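Local structure of halocarboxylic acid dehalogenase DehI (Pseudomonas putida, 3BJX) at residues 52-57 / 62-67; 121-126 / 301-306. The protein probably hydrolyses the carbon–halogen bond of 2-haloalkanoic acids, releasing halide and leaving the 2-hydroxy acid. All coordinates share one frame; numbering follows the deposited sequence.

How the contacts relate
Contact 1 (52-57 / 62-67) lies wholly before contact 2 (121-126 / 301-306) in the sequence. Their centres are 26 Å apart, on opposite sides of the chain's centre. Their nearest atoms are about 7 Å apart and do not touch. Two long helices touch both contacts. Helix 112-143 supplies half of contact 2 and meets contact 1 through Leu-139. Helix 267-299 packs on both. A sulfate, probably from the crystallisation liquor, lies in the gap. It accepts a hydrogen bond from the backbone N of Phe-52, and its O1 comes within 4.0 Å of CE1 of Phe-125. Trp-49 and Ser-203 also hold this anion, and both meet Phe-125.

Contact 1: 52-57 / 62-67; sequences FGCRVL and GYLPLA. With SO4 (sulfate ion), chain E.
One water joins Leu-57 to Leu-64. It donates to Leu-57 O at 2.7 Å and accepts from Leu-64 N at 3.0 Å. It thus bridges the last carbonyl of helix 52-57 and the first turn of helix 63-71, whose N-cap position is held by Gly-62. The rest is mostly apolar side chains. Tyr-63 CG is anti to the backbone N (chi1 178°), which lays the ring alongside Leu-57, the two side chains running in the same direction. Both methyls of Leu-57 come to the ring at one carbon, with CD2 4.2 Å from Tyr-63 CE2. Ala-67 CB packs over one face of the ring, off centre. Leu-64 reaches further back along the first helix. Its CD2 lies 3.9 Å from Cys-54 O, and its CD1 lies 4.3 Å from Cys-54 SG. At the far end, Phe-52 N donates to sulfate O3 at 2.6 Å, nearly straight at 172°. Phe-52 CA covers the centre of one face of the Arg-55 guanidinium, which Val-50, Gln-24 and Ser-203 hold by hydrogen bonds. The two helices follow each other in the chain, joined by a short non-helical link. The axes of 52-57 and 63-67 come within 10.0 Å, with their directions at 120°. Helix 267-299 and helix 112-143 pack on Leu-57 and Tyr-63, while helix 32-45 packs on Leu-64 through Met-34.

Contact 2: 121-126 / 301-306; sequences VLYAFN and AEAASK
Tyr-123 reaches across to Ala-303 with the end of its side chain. Its CB does not point at helix 301-305. With CG anti to the carbonyl carbon (chi1 -79°), the ring runs out from its own helix and carries the hydroxyl over to Ala-303. Tyr-123 OH ends 3.7 Å from Ala-303 CB and 4.1 Å from Ala-303 O. The carbonyl lies obliquely to the ring. The hydroxyl has its polar partner in Asp-299 OD2, at the end of helix 267-299. Asn-126 sits one turn further along and points its CB toward the other segment. Its ND2 is 4.2 Å from Ala-304 O, too far for a hydrogen bond, and is satisfied instead by Thr-295 OG1. In this all-helical enzyme, the long helix 112-143 thus meets the short helix near the C-terminus that follows helix 267-299. Both polar side chains are hydrogen-bonded to helix 267-299 and meet the short helix without a hydrogen bond. Within that short helix, Ser-305 OG turns back to Ala-301 O at 2.9 Å, in the carbonyl plane. The same oxygen accepts from Ser-305 N at 3.2 Å, so one residue grips it twice at the last residue of the helix; Lys-306 already leaves helical geometry.

Contact 1: 52-57 / 62-67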
ATOM      1  N   PHE A  52       6.121   7.018 -12.584  1.00 15.34           N
ATOM      2  CA  PHE A  52       6.488   5.636 -12.279  1.00 17.34           C
ATOM      3  C   PHE A  52       5.224   4.755 -12.101  1.00 18.66           C
ATOM      4  O   PHE A  52       5.141   3.654 -12.653  1.00 20.36           O
ATOM      5  CB  PHE A  52       7.375   5.637 -11.005  1.00 16.08           C
ATOM      6  CG  PHE A  52       7.946   4.277 -10.605  1.00 14.60           C
ATOM      7  CD1 PHE A  52       8.144   3.260 -11.529  1.00 12.01           C
ATOM      8  CD2 PHE A  52       8.344   4.058  -9.273  1.00 14.40           C
ATOM      9  CE1 PHE A  52       8.688   2.031 -11.128  1.00 12.65           C
ATOM     10  CE2 PHE A  52       8.905   2.850  -8.872  1.00 12.82           C
ATOM     11  CZ  PHE A  52       9.078   1.834  -9.800  1.00 13.60           C
ATOM     12  N   GLY A  53       4.238   5.251 -11.354  1.00 19.54           N
ATOM     13  CA  GLY A  53       3.003   4.520 -11.112  1.00 19.40           C
ATOM     14  C   GLY A  53       2.237   4.196 -12.377  1.00 20.79           C
ATOM     15  O   GLY A  53       1.671   3.106 -12.515  1.00 20.71           O
ATOM     16  N   CYS A  54       2.204   5.148 -13.304  1.00 20.96           N
ATOM     17  CA  CYS A  54       1.574   4.905 -14.612  1.00 20.31           C
ATOM     18  C   CYS A  54       2.339   3.881 -15.435  1.00 20.17           C
ATOM     19  O   CYS A  54       1.730   3.032 -16.063  1.00 22.72           O
ATOM     20  CB  CYS A  54       1.435   6.194 -15.395  1.00 18.71           C
ATOM     21  SG  CYS A  54       0.205   7.244 -14.678  1.00 16.71           S
ATOM     22  N   ARG A  55       3.667   3.966 -15.412  1.00 18.09           N
ATOM     23  CA  ARG A  55       4.524   3.051 -16.160  1.00 17.42           C
ATOM     24  C   ARG A  55       4.388   1.597 -15.695  1.00 18.12           C
ATOM     25  O   ARG A  55       4.530   0.662 -16.510  1.00 18.41           O
ATOM     26  CB  ARG A  55       5.997   3.505 -16.112  1.00 15.73           C
ATOM     27  CG  ARG A  55       6.179   4.973 -16.503  1.00 14.81           C
ATOM     28  CD  ARG A  55       7.619   5.305 -16.859  1.00 14.76           C
ATOM     29  NE  ARG A  55       8.598   5.036 -15.798  1.00 11.12           N
ATOM     30  CZ  ARG A  55       9.117   5.954 -14.980  1.00 12.02           C
ATOM     31  NH1 ARG A  55       8.729   7.222 -15.037  1.00 10.43           N
ATOM     32  NH2 ARG A  55      10.028   5.591 -14.067  1.00 11.49           N
ATOM     33  N   VAL A  56       4.123   1.415 -14.401  1.00 15.30           N
ATOM     34  CA  VAL A  56       3.788   0.103 -13.859  1.00 15.78           C
ATOM     35  C   VAL A  56       2.393  -0.363 -14.294  1.00 16.60           C
ATOM     36  O   VAL A  56       2.201  -1.544 -14.580  1.00 16.39           O
ATOM     37  CB  VAL A  56       3.935   0.067 -12.309  1.00 13.81           C
ATOM     38  CG1 VAL A  56       3.446  -1.259 -11.742  1.00 12.09           C
ATOM     39  CG2 VAL A  56       5.413   0.332 -11.916  1.00 12.01           C
ATOM     40  N   LEU A  57       1.447   0.576 -14.350  1.00 18.43           N
ATOM     41  CA  LEU A  57       0.050   0.312 -14.742  1.00 18.92           C
ATOM     42  C   LEU A  57      -0.028  -0.029 -16.207  1.00 18.65           C
ATOM     43  O   LEU A  57      -0.888  -0.801 -16.626  1.00 19.02           O
ATOM     44  CB  LEU A  57      -0.840   1.538 -14.489  1.00 17.33           C
ATOM     45  CG  LEU A  57      -1.079   1.991 -13.054  1.00 18.22           C
ATOM     46  CD1 LEU A  57      -1.893   3.322 -13.026  1.00 18.61           C
ATOM     47  CD2 LEU A  57      -1.756   0.880 -12.216  1.00 18.16           C
ATOM     48  N   GLY A  62      -4.497  -3.469 -21.372  1.00 23.33           N
ATOM     49  CA  GLY A  62      -5.630  -2.610 -21.691  1.00 21.59           C
ATOM     50  C   GLY A  62      -5.934  -1.472 -20.723  1.00 20.54           C
ATOM     51  O   GLY A  62      -6.649  -0.522 -21.077  1.00 19.75           O
ATOM     52  N   TYR A  63      -5.413  -1.572 -19.504  1.00 18.83           N
ATOM     53  CA  TYR A  63      -5.906  -0.736 -18.417  1.00 18.62           C
ATOM     54  C   TYR A  63      -5.713   0.750 -18.619  1.00 18.67           C
ATOM     55  O   TYR A  63      -6.688   1.502 -18.639  1.00 18.61           O
ATOM     56  CB  TYR A  63      -5.355  -1.163 -17.042  1.00 16.70           C
ATOM     57  CG  TYR A  63      -5.849  -0.261 -15.934  1.00 15.55           C
ATOM     58  CD1 TYR A  63      -7.225  -0.151 -15.649  1.00 15.63           C
ATOM     59  CD2 TYR A  63      -4.956   0.505 -15.187  1.00 15.04           C
ATOM     60  CE1 TYR A  63      -7.697   0.699 -14.641  1.00 14.59           C
ATOM     61  CE2 TYR A  63      -5.412   1.364 -14.188  1.00 14.85           C
ATOM     62  CZ  TYR A  63      -6.780   1.455 -13.913  1.00 15.23           C
ATOM     63  OH  TYR A  63      -7.213   2.311 -12.916  1.00 16.01           O
ATOM     64  N   LEU A  64      -4.455   1.158 -18.760  1.00 20.80           N
ATOM     65  CA  LEU A  64      -4.066   2.578 -18.668  1.00 21.13           C
ATOM     66  C   LEU A  64      -4.634   3.430 -19.802  1.00 21.74           C
ATOM     67  O   LEU A  64      -5.089   4.537 -19.551  1.00 24.90           O
ATOM     68  CB  LEU A  64      -2.531   2.741 -18.544  1.00 20.57           C
ATOM     69  CG  LEU A  64      -1.992   4.188 -18.580  1.00 21.57           C
ATOM     70  CD1 LEU A  64      -2.291   4.914 -17.248  1.00 22.16           C
ATOM     71  CD2 LEU A  64      -0.491   4.314 -18.942  1.00 19.71           C
ATOM     72  N   PRO A  65      -4.601   2.939 -21.057  1.00 21.51           N
ATOM     73  CA  PRO A  65      -5.233   3.745 -22.100  1.00 21.82           C
ATOM     74  C   PRO A  65      -6.696   4.074 -21.797  1.00 22.50           C
ATOM     75  O   PRO A  65      -7.126   5.225 -22.014  1.00 21.21           O
ATOM     76  CB  PRO A  65      -5.117   2.856 -23.341  1.00 21.89           C
ATOM     77  CG  PRO A  65      -3.860   2.060 -23.081  1.00 21.33           C
ATOM     78  CD  PRO A  65      -3.969   1.733 -21.620  1.00 21.23           C
ATOM     79  N   LEU A  66      -7.439   3.072 -21.303  1.00 21.57           N
ATOM     80  CA  LEU A  66      -8.838   3.237 -20.947  1.00 21.16           C
ATOM     81  C   LEU A  66      -8.983   4.122 -19.718  1.00 20.88           C
ATOM     82  O   LEU A  66      -9.681   5.131 -19.777  1.00 20.70           O
ATOM     83  CB  LEU A  66      -9.508   1.880 -20.719  1.00 21.53           C
ATOM     84  CG  LEU A  66     -10.925   1.910 -20.131  1.00 20.48           C
ATOM     85  CD1 LEU A  66     -11.988   2.242 -21.177  1.00 19.82           C
ATOM     86  CD2 LEU A  66     -11.212   0.579 -19.448  1.00 21.49           C
ATOM     87  N   ALA A  67      -8.318   3.744 -18.618  1.00 20.12           N
ATOM     88  CA  ALA A  67      -8.280   4.543 -17.394  1.00 19.20           C
ATOM     89  C   ALA A  67      -7.938   6.015 -17.630  1.00 20.57           C
ATOM     90  O   ALA A  67      -8.604   6.909 -17.106  1.00 22.57           O
ATOM     91  CB  ALA A  67      -7.332   3.940 -16.396  1.00 18.95           C
TER
HETATM   92  S   SO4 E 297       6.929   9.433 -10.002  1.00 25.72           S
HETATM   93  O1  SO4 E 297       7.259  10.865  -9.870  1.00 24.70           O
HETATM   94  O2  SO4 E 297       5.493   9.235  -9.805  1.00 25.61           O
HETATM   95  O3  SO4 E 297       7.297   8.992 -11.339  1.00 26.55           O
HETATM   96  O4  SO4 E 297       7.646   8.613  -9.024  1.00 24.36           O
HETATM   97  O   HOH W   1      -2.108  -0.611 -19.069  1.00 22.78           O

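Contact 2: 121-126 / 301-306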
ATOM      1  N   VAL A 121      14.489  20.721 -12.222  1.00 17.52           N
ATOM      2  CA  VAL A 121      14.028  19.351 -12.003  1.00 15.43           C
ATOM      3  C   VAL A 121      13.132  19.275 -10.770  1.00 15.93           C
ATOM      4  O   VAL A 121      12.014  18.753 -10.826  1.00 17.40           O
ATOM      5  CB  VAL A 121      15.262  18.382 -11.826  1.00 14.60           C
ATOM      6  CG1 VAL A 121      14.840  16.992 -11.276  1.00 13.47           C
ATOM      7  CG2 VAL A 121      16.063  18.279 -13.132  1.00 11.38           C
ATOM      8  N   LEU A 122      13.614  19.808  -9.651  1.00 16.00           N
ATOM      9  CA  LEU A 122      12.817  19.809  -8.433  1.00 15.86           C
ATOM     10  C   LEU A 122      11.432  20.448  -8.685  1.00 15.96           C
ATOM     11  O   LEU A 122      10.405  19.898  -8.261  1.00 17.66           O
ATOM     12  CB  LEU A 122      13.572  20.476  -7.271  1.00 15.65           C
ATOM     13  CG  LEU A 122      14.831  19.818  -6.673  1.00 14.76           C
ATOM     14  CD1 LEU A 122      15.553  20.797  -5.735  1.00 12.16           C
ATOM     15  CD2 LEU A 122      14.505  18.532  -5.936  1.00 13.09           C
ATOM     16  N   TYR A 123      11.404  21.560  -9.424  1.00 15.00           N
ATOM     17  CA  TYR A 123      10.150  22.306  -9.708  1.00 13.93           C
ATOM     18  C   TYR A 123       9.168  21.581 -10.616  1.00 13.91           C
ATOM     19  O   TYR A 123       7.944  21.668 -10.410  1.00 15.06           O
ATOM     20  CB  TYR A 123      10.462  23.685 -10.299  1.00 15.81           C
ATOM     21  CG  TYR A 123      10.881  24.727  -9.272  1.00 16.68           C
ATOM     22  CD1 TYR A 123      11.486  24.342  -8.054  1.00 17.62           C
ATOM     23  CD2 TYR A 123      10.698  26.075  -9.510  1.00 14.91           C
ATOM     24  CE1 TYR A 123      11.879  25.263  -7.116  1.00 17.31           C
ATOM     25  CE2 TYR A 123      11.093  27.009  -8.569  1.00 17.66           C
ATOM     26  CZ  TYR A 123      11.686  26.584  -7.372  1.00 17.27           C
ATOM     27  OH  TYR A 123      12.082  27.477  -6.424  1.00 18.11           O
ATOM     28  N   ALA A 124       9.683  20.896 -11.638  1.00 12.51           N
ATOM     29  CA  ALA A 124       8.831  20.128 -12.536  1.00 13.72           C
ATOM     30  C   ALA A 124       8.100  19.043 -11.767  1.00 14.76           C
ATOM     31  O   ALA A 124       6.958  18.702 -12.097  1.00 18.62           O
ATOM     32  CB  ALA A 124       9.653  19.500 -13.679  1.00 14.15           C
ATOM     33  N   PHE A 125       8.778  18.470 -10.778  1.00 13.95           N
ATOM     34  CA  PHE A 125       8.232  17.391  -9.984  1.00 14.39           C
ATOM     35  C   PHE A 125       7.287  17.901  -8.935  1.00 15.25           C
ATOM     36  O   PHE A 125       6.230  17.311  -8.761  1.00 15.98           O
ATOM     37  CB  PHE A 125       9.325  16.525  -9.348  1.00 14.38           C
ATOM     38  CG  PHE A 125       9.912  15.535 -10.294  1.00 13.60           C
ATOM     39  CD1 PHE A 125       9.225  14.394 -10.615  1.00 11.56           C
ATOM     40  CD2 PHE A 125      11.138  15.775 -10.903  1.00 12.60           C
ATOM     41  CE1 PHE A 125       9.753  13.491 -11.515  1.00 12.75           C
ATOM     42  CE2 PHE A 125      11.656  14.878 -11.805  1.00 12.30           C
ATOM     43  CZ  PHE A 125      10.966  13.745 -12.121  1.00 12.41           C
ATOM     44  N   ASN A 126       7.676  18.971  -8.228  1.00 16.56           N
ATOM     45  CA  ASN A 126       6.770  19.697  -7.324  1.00 15.99           C
ATOM     46  C   ASN A 126       5.436  20.020  -7.955  1.00 16.12           C
ATOM     47  O   ASN A 126       4.414  19.928  -7.291  1.00 16.29           O
ATOM     48  CB  ASN A 126       7.418  20.981  -6.786  1.00 16.54           C
ATOM     49  CG  ASN A 126       8.572  20.689  -5.877  1.00 17.16           C
ATOM     50  OD1 ASN A 126       8.731  19.541  -5.453  1.00 18.37           O
ATOM     51  ND2 ASN A 126       9.403  21.697  -5.585  1.00 14.51           N
ATOM     52  N   ALA A 301      10.069  28.195   2.024  1.00 23.24           N
ATOM     53  CA  ALA A 301       8.730  27.626   2.108  1.00 24.48           C
ATOM     54  C   ALA A 301       7.772  28.137   1.063  1.00 26.38           C
ATOM     55  O   ALA A 301       6.837  27.432   0.692  1.00 27.36           O
ATOM     56  CB  ALA A 301       8.152  27.848   3.493  1.00 24.94           C
ATOM     57  N   GLU A 302       7.963  29.373   0.616  1.00 28.61           N
ATOM     58  CA  GLU A 302       7.036  29.956  -0.343  1.00 28.64           C
ATOM     59  C   GLU A 302       7.351  29.466  -1.740  1.00 28.65           C
ATOM     60  O   GLU A 302       6.447  29.108  -2.499  1.00 28.51           O
ATOM     61  CB  GLU A 302       7.053  31.477  -0.294  1.00 30.57           C
ATOM     62  CG  GLU A 302       5.950  32.055  -1.139  1.00 33.92           C
ATOM     63  CD  GLU A 302       5.972  33.560  -1.217  1.00 35.69           C
ATOM     64  OE1 GLU A 302       5.210  34.198  -0.450  1.00 36.89           O
ATOM     65  OE2 GLU A 302       6.738  34.095  -2.051  1.00 35.98           O
ATOM     66  N   ALA A 303       8.641  29.449  -2.069  1.00 28.63           N
ATOM     67  CA  ALA A 303       9.120  28.912  -3.334  1.00 28.76           C
ATOM     68  C   ALA A 303       8.774  27.432  -3.451  1.00 28.22           C
ATOM     69  O   ALA A 303       8.467  26.956  -4.537  1.00 27.57           O
ATOM     70  CB  ALA A 303      10.627  29.112  -3.459  1.00 29.29           C
ATOM     71  N   ALA A 304       8.821  26.720  -2.324  1.00 26.77           N
ATOM     72  CA  ALA A 304       8.564  25.277  -2.293  1.00 25.29           C
ATOM     73  C   ALA A 304       7.097  24.938  -2.536  1.00 23.63           C
ATOM     74  O   ALA A 304       6.794  24.009  -3.278  1.00 23.05           O
ATOM     75  CB  ALA A 304       9.044  24.660  -0.974  1.00 25.09           C
ATOM     76  N   SER A 305       6.206  25.725  -1.944  1.00 21.82           N
ATOM     77  CA  SER A 305       4.787  25.391  -1.849  1.00 20.15           C
ATOM     78  C   SER A 305       3.840  26.059  -2.864  1.00 19.59           C
ATOM     79  O   SER A 305       2.686  25.616  -3.034  1.00 17.24           O
ATOM     80  CB  SER A 305       4.310  25.732  -0.451  1.00 18.65           C
ATOM     81  OG  SER A 305       4.185  27.124  -0.331  1.00 19.36           O
ATOM     82  N   LYS A 306       4.294  27.155  -3.466  1.00 20.56           N
ATOM     83  CA  LYS A 306       3.539  27.822  -4.514  1.00 23.36           C
ATOM     84  C   LYS A 306       3.733  27.063  -5.847  1.00 21.78           C
ATOM     85  O   LYS A 306       4.718  26.345  -6.016  1.00 20.88           O
ATOM     86  CB  LYS A 306       3.888  29.318  -4.588  1.00 24.95           C
ATOM     87  CG  LYS A 306       3.072  30.170  -3.556  1.00 27.69           C
ATOM     88  CD  LYS A 306       2.792  31.641  -4.046  1.00 28.05           C
ATOM     89  CE  LYS A 306       1.609  32.342  -3.291  1.00 27.31           C
ATOM     90  NZ  LYS A 306       1.396  33.780  -3.696  1.00 26.16           N
TER